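Local coordinates for propionate kinase (Francisella tularensis subsp. tularensis, PDB 3KHY), which probably catalyses the reversible transfer of phosphate from ATP to acetate, giving acetyl phosphate, as a homodimeric member of the acetokinase family, at residues A[354-359]-A[364-369]; A[329-334]-A[348-353]; A[302-307]-A[336-341]; A[214-219]-A[308-313]; A[184-187]-A[193-196]. One frame throughout, in Å; residues are numbered along the deposited sequence.

Contact 1 of 5, residues A[354-359]-A[364-369]; sequences ETFINS and NIMVIA
Ile365, Val367 and Phe356 carry much of this contact between the loop 354-359 and strand 365-367. The chains run antiparallel. Phe356 and Met366 form a non-hydrogen-bonded pair with a CA-CA distance of 4.5 Å. Ile357 N donates to Ile365 O at 2.8 Å, and Val367 N to Thr355 O at 3.1 Å. Beyond this single bridge a side chain takes over: Ile365 N donates to Asn358 OD1 at 3.0 Å, straight at the N-H but from above the amide plane. Asn358 CG sits between its own backbone N and carbonyl carbon (chi1 52°), which turns the amide to the strand.

The apolar groups divide between two faces. On one, Ile365 crosses Ile357 at about a right angle, with CG2 of Ile365 3.5 Å from CG1 of Ile357. Val367 CG2 meets Ile357 CD1 at 3.8 Å. On the other, the selenomethionine Met366 runs beside Phe356 in the same direction. Its CE lies over the ring face, 4.3 Å from the centroid, a CH-pi contact, while SE approaches obliquely in a Met-aromatic contact. Asn364 brings its CG to the ring edge, while its ND2 is bonded to Asp315 O. Backbone bonds of Met366 with Leu317 and Phe319 join the strand to strand 316-320. The chemistry implies a short sheet-like attachment, with backbone polarity satisfied in the middle and apolar packing on both faces.

Contact 2 of 5, residues A[329-334]-A[348-353]; sequences NIRKNI and QKNSNS
Asn350 OD1 is gripped by two nitrogens of Arg331. NE donates to it at 2.8 Å and NH2 at 2.9 Å, a side-on grip. The NE bond runs nearly along the C=O axis, whereas NH2 comes from above the carbonyl plane. OD1 lies in the guanidinium plane, and the amide is turned 74° against that plane. Asn350 CG is anti to the backbone N (chi1 -173°), which carries the amide across to helix 328-337. Asn350 ND2 bonds Ala328 O, fixing which way the amide is flipped.

NH2 also donates to Ser353 OG at 2.9 Å, again at the guanidinium edge, and makes a weak bond to Asn350 O. NH1 bonds Gly324 O in helix 321-326. Gly324 is predicted to bind ATP, and the arginine thus ties the predicted ATP site to helix 347-351. Ser353 OG also bonds O of Glu325, another predicted ATP-site residue.

Arg331 therefore reaches the end of helix 347-351 with its charge among carbonyl and hydroxyl oxygens, which would be expected to stabilise it. The helix closes in a Schellman motif: Ser353, at positive phi, is the C-prime residue, Ser353 N bonds Asn350 O and Glu354 N bonds Lys349 O.

Contact 3 of 5, residues A[302-307]-A[336-341]; sequences KFVASY and SKLANL
Two helix ends meet here: the last turns of helix 287-307 and the end of helix 328-337 with the turn that follows it. The contact is small and apolar. Val304 and Leu338 face each other, both buried. The forked end of Leu338 straddles Val304 CG1, with CD1 at 3.9 Å and CD2 at 4.0 Å from it. Val304 CG1 is anti to the backbone N (chi1 171°), and this turns it onto the leucine fork.

Leu341 makes the second touch. Its CD2 lies 3.4 Å from Ala305 CB, tighter than usual for two carbons, and 3.6 Å from Ala305 CA. One methyl thus presses on both the side chain and the main chain of the alanine. The CA atoms of Ala305 and Leu341 are 7.5 Å apart.

Beneath this pair of ends lies the sheet: Val304 and Leu338 both pack on Leu317 of strand 316-320, and Val304 also touches Ile207 of strand 205-211. The second subunit approaches as well. Its Ser306 packs on Ala305, and Asn340 ND2 bonds Ile309 O of that subunit. The helix ends therefore lie between the sheet and the dimer interface.

Contact 4 of 5, residues A[214-219]-A[308-313]; sequences KSIDTS and MIYFNK
This is an aromatic and polar side-chain contact at the edge of the five-stranded sheet of an acetokinase, a family of the actin-like ATPase clan. Strand 214-218 is the outermost strand on its side of that sheet within the chain. Residues 308-313 belong to the loop between helix 287-307 and strand 316-320. One side chain of the loop, Tyr310, meets two neighbouring residues of the strand, Ile216 and Asp217. The backbones stay apart, with the CA atoms of Ile216 and Tyr310 8.2 Å from each other.

The Tyr310 ring lies between two isoleucines. Ile216 CG2 is over the centre of one face, 3.8 Å from the centroid and 12° off the ring normal, a clear CH-pi contact. Ile309 CG1, from the loop itself, covers the centre of the opposite face. Ile216 CD1 adds a contact of 3.7 Å to Tyr310 CD1, near the rim. The Ile216 rotamer, with CG1 anti to the backbone N (chi1 -168°), sets CG2 over the ring centre while CG1 carries CD1 to the rim.

The site is part of the dimer interface. Lys302 of the second subunit forms a salt bridge with Asp217 OD2 and packs on Tyr310. This second partner would be expected to favour the charged carboxylate. Asp217 CB rests 3.6 Å from Tyr310 CE2. The carboxylate stands 80° to the ring plane, and at the ring edge Tyr310 OH donates a very short hydrogen bond of 2.5 Å to Asp217 OD2.

Contact 5 of 5, residues A[184-187]-A[193-196]; sequences QAAK and KANV
Ala186 and Ala194 are turned toward each other, and each methyl group looks at the main chain of its partner. Ala186 CB lies 3.7 Å from Ala194 N. In return, Ala194 CB lies 3.9 Å from Ala186 N. The two methyls meet at 4.1 Å, CB to CB, their bonds crossing at a wide angle. This mutual fit lets the chains approach closely, with the CA atoms of Ala186 and Ala194 only 4.6 Å apart.

Ala185, one residue earlier on helix 175-188, also points toward the second chain, but in a direction turned by roughly a right angle from Ala186. Its CB meets Ala194 CB at 4.2 Å and Val196 CG1 at 4.3 Å, so it faces two residues that lie on one side of the second chain. Val196 CG1, set beside the backbone N (chi1 -69°), is the branch that reaches Ala185 CB. Lys193 only borders the contact: its CB leads away from the helix, but its CA still lies 4.1 Å from Ala186 CB. The contact is entirely apolar.

Beyond the alanines, Ile368 packs on Ala185 and Gln184. On the other chain, backbone bonds tie Ala194 to Gly213 and Val196 to Val210, while Asn195 pairs with Asp315. The segment 193-196 is thus already held beside its sheet neighbours as it leads into strand 196-201. The arrangement is a tight helix-to-strand connection: helix 175-188 packs through small residues on the chain that returns to form a central strand of the five-stranded sheet.

Overall arrangement
Contacts 1, 4 and 5 involve the five-stranded sheet: contacts 1 and 4 lie at its outer strands, their centres 19 Å apart, and contact 5 leads into a central strand. Ile368 links contact 1 to contact 5, and Phe311 of contact 4 packs on Asn195 and Val196 of contact 5. Contact 2 closes just before contact 1 opens; their centres are 9 Å apart, and they touch through Ile357 and Arg331. Helix 328-337 is shared by contacts 2 and 3. Contacts 3 and 4 touch through Tyr307, and both meet the second subunit. Contacts 1 and 2 come closest to the predicted ATP site: Arg331 bonds the backbone of Gly324, and the side chain of Val367 is about 5 Å from that of Glu325.

Contact 1 of 5, residues A[354-359]-A[364-369]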
# COMPACT_ATOMS: atom_id res chain seq x y z
N GLU A 354 -24.52 6.12 18.15
CA GLU A 354 -25.75 6.46 17.43
C GLU A 354 -25.60 6.38 15.91
O GLU A 354 -24.49 6.26 15.37
CB GLU A 354 -26.26 7.85 17.83
CG GLU A 354 -26.56 7.97 19.32
CD GLU A 354 -27.36 9.21 19.66
OE1 GLU A 354 -27.74 9.97 18.73
OE2 GLU A 354 -27.62 9.44 20.86
N THR A 355 -26.73 6.43 15.21
CA THR A 355 -26.70 6.31 13.75
C THR A 355 -25.81 7.38 13.16
O THR A 355 -24.97 7.09 12.30
CB THR A 355 -28.11 6.38 13.17
OG1 THR A 355 -28.85 5.29 13.70
CG2 THR A 355 -28.08 6.29 11.63
N PHE A 356 -25.97 8.62 13.62
CA PHE A 356 -25.04 9.69 13.25
C PHE A 356 -24.21 10.12 14.46
O PHE A 356 -24.76 10.35 15.54
CB PHE A 356 -25.80 10.90 12.70
CG PHE A 356 -26.39 10.67 11.33
CD1 PHE A 356 -27.67 10.14 11.19
CD2 PHE A 356 -25.67 10.99 10.19
CE1 PHE A 356 -28.22 9.93 9.93
CE2 PHE A 356 -26.23 10.79 8.92
CZ PHE A 356 -27.49 10.26 8.79
N ILE A 357 -22.89 10.22 14.30
CA ILE A 357 -22.03 10.62 15.42
C ILE A 357 -21.18 11.86 15.12
O ILE A 357 -20.29 12.20 15.90
CB ILE A 357 -21.10 9.48 15.89
CG1 ILE A 357 -20.17 9.03 14.76
CG2 ILE A 357 -21.94 8.31 16.42
CD1 ILE A 357 -19.20 7.89 15.16
N ASN A 358 -21.45 12.52 14.00
CA ASN A 358 -20.73 13.73 13.66
C ASN A 358 -21.32 14.94 14.34
O ASN A 358 -22.50 14.95 14.72
CB ASN A 358 -20.77 13.98 12.14
CG ASN A 358 -22.18 13.94 11.59
OD1 ASN A 358 -22.74 12.87 11.40
ND2 ASN A 358 -22.75 15.11 11.32
N SER A 359 -20.51 15.97 14.52
CA SER A 359 -21.03 17.22 15.05
C SER A 359 -21.60 18.07 13.91
O SER A 359 -21.69 17.62 12.77
CB SER A 359 -19.94 18.00 15.79
OG SER A 359 -18.95 18.46 14.88
N ASN A 364 -20.99 13.77 7.33
CA ASN A 364 -21.70 12.78 8.13
C ASN A 364 -20.77 11.65 8.52
O ASN A 364 -19.97 11.18 7.69
CB ASN A 364 -22.87 12.18 7.35
CG ASN A 364 -24.00 13.16 7.16
OD1 ASN A 364 -24.24 14.01 8.02
ND2 ASN A 364 -24.72 13.05 6.03
N ILE A 365 -20.89 11.21 9.77
CA ILE A 365 -20.16 10.06 10.26
C ILE A 365 -21.19 9.15 10.92
O ILE A 365 -21.96 9.60 11.76
CB ILE A 365 -19.08 10.45 11.28
CG1 ILE A 365 -18.12 11.50 10.70
CG2 ILE A 365 -18.30 9.20 11.76
CD1 ILE A 365 -17.37 12.33 11.74
N MSE A 366 -21.21 7.88 10.53
CA MSE A 366 -22.28 6.99 10.96
C MSE A 366 -21.73 5.74 11.60
O MSE A 366 -20.58 5.39 11.39
CB MSE A 366 -23.16 6.58 9.76
CG MSE A 366 -23.70 7.77 8.98
SE MSE A 366 -24.83 7.30 7.45
CE MSE A 366 -26.37 6.54 8.43
N VAL A 367 -22.58 5.11 12.39
CA VAL A 367 -22.33 3.76 12.86
C VAL A 367 -23.51 2.91 12.42
O VAL A 367 -24.66 3.20 12.77
CB VAL A 367 -22.22 3.70 14.39
CG1 VAL A 367 -22.00 2.26 14.82
CG2 VAL A 367 -21.09 4.59 14.88
N ILE A 368 -23.23 1.85 11.67
CA ILE A 368 -24.27 0.96 11.18
C ILE A 368 -23.82 -0.47 11.46
O ILE A 368 -22.71 -0.85 11.10
CB ILE A 368 -24.49 1.15 9.66
CG1 ILE A 368 -24.93 2.59 9.36
CG2 ILE A 368 -25.51 0.13 9.13
CD1 ILE A 368 -25.20 2.86 7.86
N ALA A 369 -24.67 -1.25 12.11
CA ALA A 369 -24.31 -2.61 12.47
C ALA A 369 -24.31 -3.47 11.22
O ALA A 369 -25.25 -3.41 10.43
CB ALA A 369 -25.29 -3.17 13.50
O HOH W 1 -27.50 2.57 12.40

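Contact 2 of 5, residues A[329-334]-A[348-353]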
# COMPACT_ATOMS: atom_id res chain seq x y z
N ASN A 329 -13.85 5.02 21.59
CA ASN A 329 -12.53 5.64 21.70
C ASN A 329 -11.75 5.56 20.38
O ASN A 329 -11.02 6.48 20.00
CB ASN A 329 -11.72 4.97 22.82
CG ASN A 329 -11.45 3.48 22.55
OD1 ASN A 329 -12.38 2.70 22.29
ND2 ASN A 329 -10.18 3.08 22.61
N ILE A 330 -11.90 4.44 19.68
CA ILE A 330 -11.21 4.24 18.42
C ILE A 330 -11.79 5.12 17.30
O ILE A 330 -11.06 5.71 16.52
CB ILE A 330 -11.27 2.77 17.96
CG1 ILE A 330 -10.56 1.88 18.98
CG2 ILE A 330 -10.64 2.63 16.59
CD1 ILE A 330 -9.13 2.24 19.24
N ARG A 331 -13.11 5.20 17.23
CA ARG A 331 -13.74 6.10 16.27
C ARG A 331 -13.32 7.55 16.55
O ARG A 331 -13.02 8.30 15.63
CB ARG A 331 -15.27 5.96 16.36
CG ARG A 331 -15.82 4.59 15.93
CD ARG A 331 -17.36 4.65 15.76
NE ARG A 331 -18.01 5.05 17.02
CZ ARG A 331 -18.73 4.25 17.81
NH1 ARG A 331 -18.95 2.97 17.49
NH2 ARG A 331 -19.27 4.74 18.92
N LYS A 332 -13.30 7.94 17.83
CA LYS A 332 -12.88 9.29 18.20
C LYS A 332 -11.44 9.56 17.72
O LYS A 332 -11.13 10.64 17.22
CB LYS A 332 -12.98 9.47 19.71
CG LYS A 332 -12.29 10.73 20.25
CD LYS A 332 -12.38 10.79 21.77
CE LYS A 332 -11.78 12.08 22.31
NZ LYS A 332 -11.73 12.09 23.81
N ASN A 333 -10.58 8.57 17.88
CA ASN A 333 -9.19 8.73 17.52
C ASN A 333 -9.08 8.89 16.00
O ASN A 333 -8.41 9.79 15.51
CB ASN A 333 -8.37 7.54 18.02
CG ASN A 333 -6.88 7.74 17.83
OD1 ASN A 333 -6.41 8.10 16.75
ND2 ASN A 333 -6.12 7.51 18.90
N ILE A 334 -9.75 8.02 15.27
CA ILE A 334 -9.73 8.11 13.81
C ILE A 334 -10.25 9.46 13.30
O ILE A 334 -9.65 10.08 12.43
CB ILE A 334 -10.50 6.95 13.18
CG1 ILE A 334 -9.75 5.64 13.45
CG2 ILE A 334 -10.68 7.16 11.68
CD1 ILE A 334 -10.56 4.39 13.15
N GLN A 348 -21.10 12.93 22.80
CA GLN A 348 -22.22 12.24 23.43
C GLN A 348 -22.89 11.27 22.44
O GLN A 348 -23.24 10.15 22.80
CB GLN A 348 -23.20 13.26 24.05
CG GLN A 348 -24.46 12.67 24.68
CD GLN A 348 -24.20 11.89 25.97
OE1 GLN A 348 -23.14 12.03 26.59
NE2 GLN A 348 -25.16 11.05 26.36
N LYS A 349 -23.06 11.68 21.19
CA LYS A 349 -23.58 10.77 20.18
C LYS A 349 -22.64 9.59 19.97
O LYS A 349 -23.07 8.44 19.88
CB LYS A 349 -23.86 11.50 18.86
CG LYS A 349 -24.99 12.52 18.99
CD LYS A 349 -25.02 13.58 17.89
CE LYS A 349 -26.21 14.55 18.11
NZ LYS A 349 -26.21 15.79 17.25
N ASN A 350 -21.34 9.87 19.90
CA ASN A 350 -20.35 8.80 19.79
C ASN A 350 -20.45 7.83 20.97
O ASN A 350 -20.37 6.62 20.79
CB ASN A 350 -18.94 9.39 19.68
CG ASN A 350 -17.89 8.34 19.38
OD1 ASN A 350 -18.15 7.40 18.61
ND2 ASN A 350 -16.70 8.49 19.96
N SER A 351 -20.66 8.36 22.17
CA SER A 351 -20.66 7.53 23.37
C SER A 351 -21.74 6.47 23.32
O SER A 351 -21.59 5.39 23.89
CB SER A 351 -20.80 8.38 24.64
OG SER A 351 -22.13 8.87 24.77
N ASN A 352 -22.85 6.76 22.64
CA ASN A 352 -23.89 5.76 22.46
C ASN A 352 -23.92 5.10 21.09
O ASN A 352 -24.92 4.47 20.73
CB ASN A 352 -25.26 6.34 22.81
CG ASN A 352 -25.46 6.47 24.31
OD1 ASN A 352 -25.16 5.54 25.06
ND2 ASN A 352 -25.93 7.63 24.75
N SER A 353 -22.85 5.24 20.31
CA SER A 353 -22.79 4.62 18.98
C SER A 353 -24.08 4.87 18.20
O SER A 353 -24.67 3.94 17.64
CB SER A 353 -22.52 3.11 19.10
OG SER A 353 -21.29 2.85 19.77

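Contact 3 of 5, residues A[302-307]-A[336-341]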
# COMPACT_ATOMS: atom_id res chain seq x y z
N LYS A 302 -5.69 7.58 6.83
CA LYS A 302 -5.03 7.73 5.53
C LYS A 302 -5.84 7.15 4.35
O LYS A 302 -5.88 7.74 3.27
CB LYS A 302 -3.61 7.14 5.55
CG LYS A 302 -2.59 8.13 6.12
CD LYS A 302 -1.20 7.55 6.19
CE LYS A 302 -0.61 7.35 4.80
NZ LYS A 302 0.76 6.80 4.94
N PHE A 303 -6.46 5.99 4.57
CA PHE A 303 -7.30 5.38 3.54
C PHE A 303 -8.56 6.22 3.30
O PHE A 303 -8.96 6.43 2.17
CB PHE A 303 -7.68 3.93 3.90
CG PHE A 303 -6.70 2.90 3.38
CD1 PHE A 303 -6.89 2.30 2.14
CD2 PHE A 303 -5.58 2.56 4.12
CE1 PHE A 303 -5.99 1.37 1.65
CE2 PHE A 303 -4.68 1.61 3.65
CZ PHE A 303 -4.88 1.02 2.41
N VAL A 304 -9.20 6.68 4.37
CA VAL A 304 -10.35 7.54 4.23
C VAL A 304 -9.98 8.74 3.38
O VAL A 304 -10.66 9.06 2.41
CB VAL A 304 -10.85 8.06 5.59
CG1 VAL A 304 -11.91 9.14 5.38
CG2 VAL A 304 -11.40 6.90 6.42
N ALA A 305 -8.89 9.41 3.75
CA ALA A 305 -8.42 10.58 2.99
C ALA A 305 -8.18 10.25 1.52
O ALA A 305 -8.55 11.03 0.62
CB ALA A 305 -7.16 11.16 3.63
N SER A 306 -7.56 9.09 1.27
CA SER A 306 -7.22 8.71 -0.10
C SER A 306 -8.47 8.46 -0.93
O SER A 306 -8.49 8.70 -2.13
CB SER A 306 -6.30 7.48 -0.14
OG SER A 306 -7.05 6.28 -0.16
N TYR A 307 -9.52 7.96 -0.27
CA TYR A 307 -10.78 7.69 -0.96
C TYR A 307 -11.64 8.93 -1.24
O TYR A 307 -12.62 8.86 -1.99
CB TYR A 307 -11.61 6.65 -0.19
CG TYR A 307 -11.02 5.24 -0.24
CD1 TYR A 307 -9.84 4.97 -0.95
CD2 TYR A 307 -11.63 4.20 0.44
CE1 TYR A 307 -9.30 3.66 -0.98
CE2 TYR A 307 -11.11 2.91 0.42
CZ TYR A 307 -9.95 2.65 -0.28
OH TYR A 307 -9.46 1.35 -0.28
N SER A 336 -10.44 12.27 14.93
CA SER A 336 -9.45 13.25 15.35
C SER A 336 -8.38 13.44 14.27
O SER A 336 -7.99 14.57 13.95
CB SER A 336 -8.78 12.78 16.65
OG SER A 336 -7.88 13.76 17.12
N LYS A 337 -7.93 12.34 13.69
CA LYS A 337 -6.87 12.42 12.68
C LYS A 337 -7.37 12.94 11.34
O LYS A 337 -6.58 13.26 10.46
CB LYS A 337 -6.18 11.05 12.54
CG LYS A 337 -5.31 10.73 13.77
CD LYS A 337 -4.73 9.33 13.75
CE LYS A 337 -3.62 9.20 14.81
NZ LYS A 337 -4.04 9.61 16.19
N LEU A 338 -8.69 13.03 11.19
CA LEU A 338 -9.31 13.50 9.95
C LEU A 338 -9.79 14.96 10.08
O LEU A 338 -10.53 15.45 9.25
CB LEU A 338 -10.48 12.61 9.56
CG LEU A 338 -10.05 11.23 9.01
CD1 LEU A 338 -11.21 10.23 9.06
CD2 LEU A 338 -9.48 11.34 7.60
N ALA A 339 -9.32 15.65 11.12
CA ALA A 339 -9.74 17.02 11.37
C ALA A 339 -9.53 17.94 10.16
O ALA A 339 -10.40 18.75 9.84
CB ALA A 339 -9.02 17.58 12.60
N ASN A 340 -8.40 17.82 9.47
CA ASN A 340 -8.11 18.73 8.36
C ASN A 340 -8.98 18.48 7.13
O ASN A 340 -8.96 19.27 6.18
CB ASN A 340 -6.63 18.69 7.98
CG ASN A 340 -5.73 19.21 9.08
OD1 ASN A 340 -6.06 20.19 9.76
ND2 ASN A 340 -4.57 18.57 9.26
N LEU A 341 -9.74 17.39 7.15
CA LEU A 341 -10.61 17.06 6.03
C LEU A 341 -12.09 17.33 6.32
O LEU A 341 -12.95 16.85 5.59
CB LEU A 341 -10.45 15.59 5.64
CG LEU A 341 -9.32 15.20 4.69
CD1 LEU A 341 -7.98 15.60 5.26
CD2 LEU A 341 -9.35 13.70 4.41

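Contact 4 of 5, residues A[214-219]-A[308-313]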
# COMPACT_ATOMS: atom_id res chain seq x y z
N LYS A 214 -21.95 1.07 -5.68
CA LYS A 214 -20.97 0.10 -6.18
C LYS A 214 -19.54 0.34 -5.65
O LYS A 214 -19.07 1.47 -5.58
CB LYS A 214 -20.94 0.13 -7.70
CG LYS A 214 -22.26 -0.28 -8.35
CD LYS A 214 -22.18 -0.16 -9.87
CE LYS A 214 -23.47 -0.66 -10.51
NZ LYS A 214 -23.24 -1.15 -11.90
N SER A 215 -18.86 -0.75 -5.29
CA SER A 215 -17.47 -0.68 -4.86
C SER A 215 -16.58 -0.17 -6.01
O SER A 215 -16.67 -0.66 -7.13
CB SER A 215 -16.98 -2.06 -4.39
OG SER A 215 -15.59 -2.03 -4.09
N ILE A 216 -15.76 0.85 -5.74
CA ILE A 216 -14.83 1.36 -6.73
C ILE A 216 -13.38 1.15 -6.30
O ILE A 216 -12.48 1.14 -7.13
CB ILE A 216 -15.10 2.86 -7.04
CG1 ILE A 216 -14.33 3.30 -8.29
CG2 ILE A 216 -14.72 3.75 -5.85
CD1 ILE A 216 -14.76 4.70 -8.77
N ASP A 217 -13.15 0.97 -4.99
CA ASP A 217 -11.80 0.74 -4.48
C ASP A 217 -11.95 0.13 -3.09
O ASP A 217 -12.95 0.36 -2.42
CB ASP A 217 -11.02 2.06 -4.43
CG ASP A 217 -9.49 1.87 -4.40
OD1 ASP A 217 -8.98 0.74 -4.25
OD2 ASP A 217 -8.79 2.90 -4.51
N THR A 218 -10.97 -0.66 -2.67
CA THR A 218 -11.03 -1.28 -1.36
C THR A 218 -9.63 -1.65 -0.92
O THR A 218 -8.71 -1.75 -1.76
CB THR A 218 -11.94 -2.52 -1.39
OG1 THR A 218 -12.19 -2.96 -0.07
CG2 THR A 218 -11.29 -3.65 -2.21
N SER A 219 -9.46 -1.86 0.38
CA SER A 219 -8.12 -1.92 0.98
C SER A 219 -7.44 -3.30 1.00
O SER A 219 -6.21 -3.38 0.97
CB SER A 219 -8.13 -1.29 2.37
OG SER A 219 -8.88 -2.07 3.27
N MSE A 308 -11.30 10.06 -0.63
CA MSE A 308 -12.03 11.29 -0.91
C MSE A 308 -12.00 11.65 -2.40
O MSE A 308 -12.90 12.32 -2.90
CB MSE A 308 -11.48 12.45 -0.07
CG MSE A 308 -11.62 12.24 1.43
SE MSE A 308 -13.50 12.01 1.97
CE MSE A 308 -14.05 13.90 1.90
N ILE A 309 -10.98 11.18 -3.14
CA ILE A 309 -10.92 11.48 -4.58
C ILE A 309 -12.14 11.03 -5.36
O ILE A 309 -12.44 11.60 -6.41
CB ILE A 309 -9.70 10.84 -5.28
CG1 ILE A 309 -9.76 9.31 -5.19
CG2 ILE A 309 -8.40 11.39 -4.75
CD1 ILE A 309 -8.77 8.62 -6.12
N TYR A 310 -12.84 10.00 -4.87
CA TYR A 310 -13.96 9.42 -5.63
C TYR A 310 -15.28 10.17 -5.51
O TYR A 310 -16.26 9.80 -6.16
CB TYR A 310 -14.20 7.96 -5.25
CG TYR A 310 -13.00 7.08 -5.46
CD1 TYR A 310 -12.50 6.84 -6.74
CD2 TYR A 310 -12.35 6.49 -4.37
CE1 TYR A 310 -11.39 6.04 -6.94
CE2 TYR A 310 -11.23 5.69 -4.56
CZ TYR A 310 -10.75 5.47 -5.85
OH TYR A 310 -9.65 4.67 -6.05
N PHE A 311 -15.32 11.22 -4.69
CA PHE A 311 -16.61 11.80 -4.34
C PHE A 311 -16.73 13.28 -4.64
O PHE A 311 -15.97 14.09 -4.11
CB PHE A 311 -16.90 11.56 -2.84
CG PHE A 311 -16.93 10.11 -2.46
CD1 PHE A 311 -18.09 9.35 -2.63
CD2 PHE A 311 -15.81 9.50 -1.93
CE1 PHE A 311 -18.13 8.01 -2.29
CE2 PHE A 311 -15.84 8.14 -1.58
CZ PHE A 311 -17.00 7.41 -1.76
N ASN A 312 -17.70 13.64 -5.48
CA ASN A 312 -18.08 15.03 -5.61
C ASN A 312 -18.71 15.46 -4.29
O ASN A 312 -18.41 16.53 -3.76
CB ASN A 312 -19.09 15.21 -6.75
CG ASN A 312 -19.53 16.65 -6.89
OD1 ASN A 312 -18.72 17.53 -7.18
ND2 ASN A 312 -20.82 16.89 -6.69
N LYS A 313 -19.57 14.60 -3.77
CA LYS A 313 -20.21 14.82 -2.48
C LYS A 313 -20.23 13.53 -1.69
O LYS A 313 -20.92 12.57 -2.06
CB LYS A 313 -21.64 15.33 -2.69
CG LYS A 313 -22.44 15.54 -1.40
CD LYS A 313 -23.83 16.09 -1.71
CE LYS A 313 -24.75 16.08 -0.50
NZ LYS A 313 -26.18 16.32 -0.87

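Contact 5 of 5, residues A[184-187]-A[193-196]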
# COMPACT_ATOMS: atom_id res chain seq x y z
N GLN A 184 -27.71 -0.44 3.71
CA GLN A 184 -28.41 0.14 4.86
C GLN A 184 -28.22 1.65 4.88
O GLN A 184 -29.16 2.39 5.18
CB GLN A 184 -27.92 -0.48 6.18
CG GLN A 184 -28.26 -1.95 6.33
CD GLN A 184 -29.76 -2.20 6.25
OE1 GLN A 184 -30.22 -3.04 5.48
NE2 GLN A 184 -30.53 -1.45 7.02
N ALA A 185 -27.02 2.11 4.53
CA ALA A 185 -26.73 3.54 4.50
C ALA A 185 -27.64 4.22 3.49
O ALA A 185 -28.12 5.33 3.71
CB ALA A 185 -25.27 3.78 4.15
N ALA A 186 -27.88 3.54 2.38
CA ALA A 186 -28.74 4.08 1.33
C ALA A 186 -30.17 4.27 1.83
O ALA A 186 -30.84 5.23 1.45
CB ALA A 186 -28.71 3.19 0.09
N LYS A 187 -30.64 3.36 2.67
CA LYS A 187 -31.99 3.50 3.23
C LYS A 187 -32.12 4.74 4.11
O LYS A 187 -33.21 5.30 4.26
CB LYS A 187 -32.38 2.26 4.04
CG LYS A 187 -32.49 0.99 3.24
CD LYS A 187 -33.02 -0.14 4.11
CE LYS A 187 -32.63 -1.50 3.57
NZ LYS A 187 -32.92 -2.59 4.55
N LYS A 193 -28.78 5.55 -4.30
CA LYS A 193 -27.87 4.61 -3.64
C LYS A 193 -26.77 5.39 -2.93
O LYS A 193 -26.56 6.57 -3.21
CB LYS A 193 -27.26 3.62 -4.65
CG LYS A 193 -28.27 2.65 -5.26
CD LYS A 193 -29.23 2.11 -4.21
CE LYS A 193 -30.27 1.17 -4.81
NZ LYS A 193 -31.42 0.98 -3.88
N ALA A 194 -26.05 4.73 -2.03
CA ALA A 194 -25.12 5.43 -1.16
C ALA A 194 -23.82 5.85 -1.83
O ALA A 194 -23.27 5.12 -2.67
CB ALA A 194 -24.84 4.59 0.09
N ASN A 195 -23.34 7.03 -1.48
CA ASN A 195 -21.99 7.45 -1.82
C ASN A 195 -21.24 7.54 -0.51
O ASN A 195 -21.23 8.59 0.15
CB ASN A 195 -21.99 8.79 -2.54
CG ASN A 195 -22.69 8.72 -3.89
OD1 ASN A 195 -22.28 7.96 -4.77
ND2 ASN A 195 -23.74 9.50 -4.04
N VAL A 196 -20.64 6.43 -0.12
CA VAL A 196 -20.11 6.33 1.23
C VAL A 196 -18.76 5.65 1.25
O VAL A 196 -18.39 4.91 0.33
CB VAL A 196 -21.07 5.56 2.17
CG1 VAL A 196 -22.34 6.38 2.44
CG2 VAL A 196 -21.42 4.17 1.62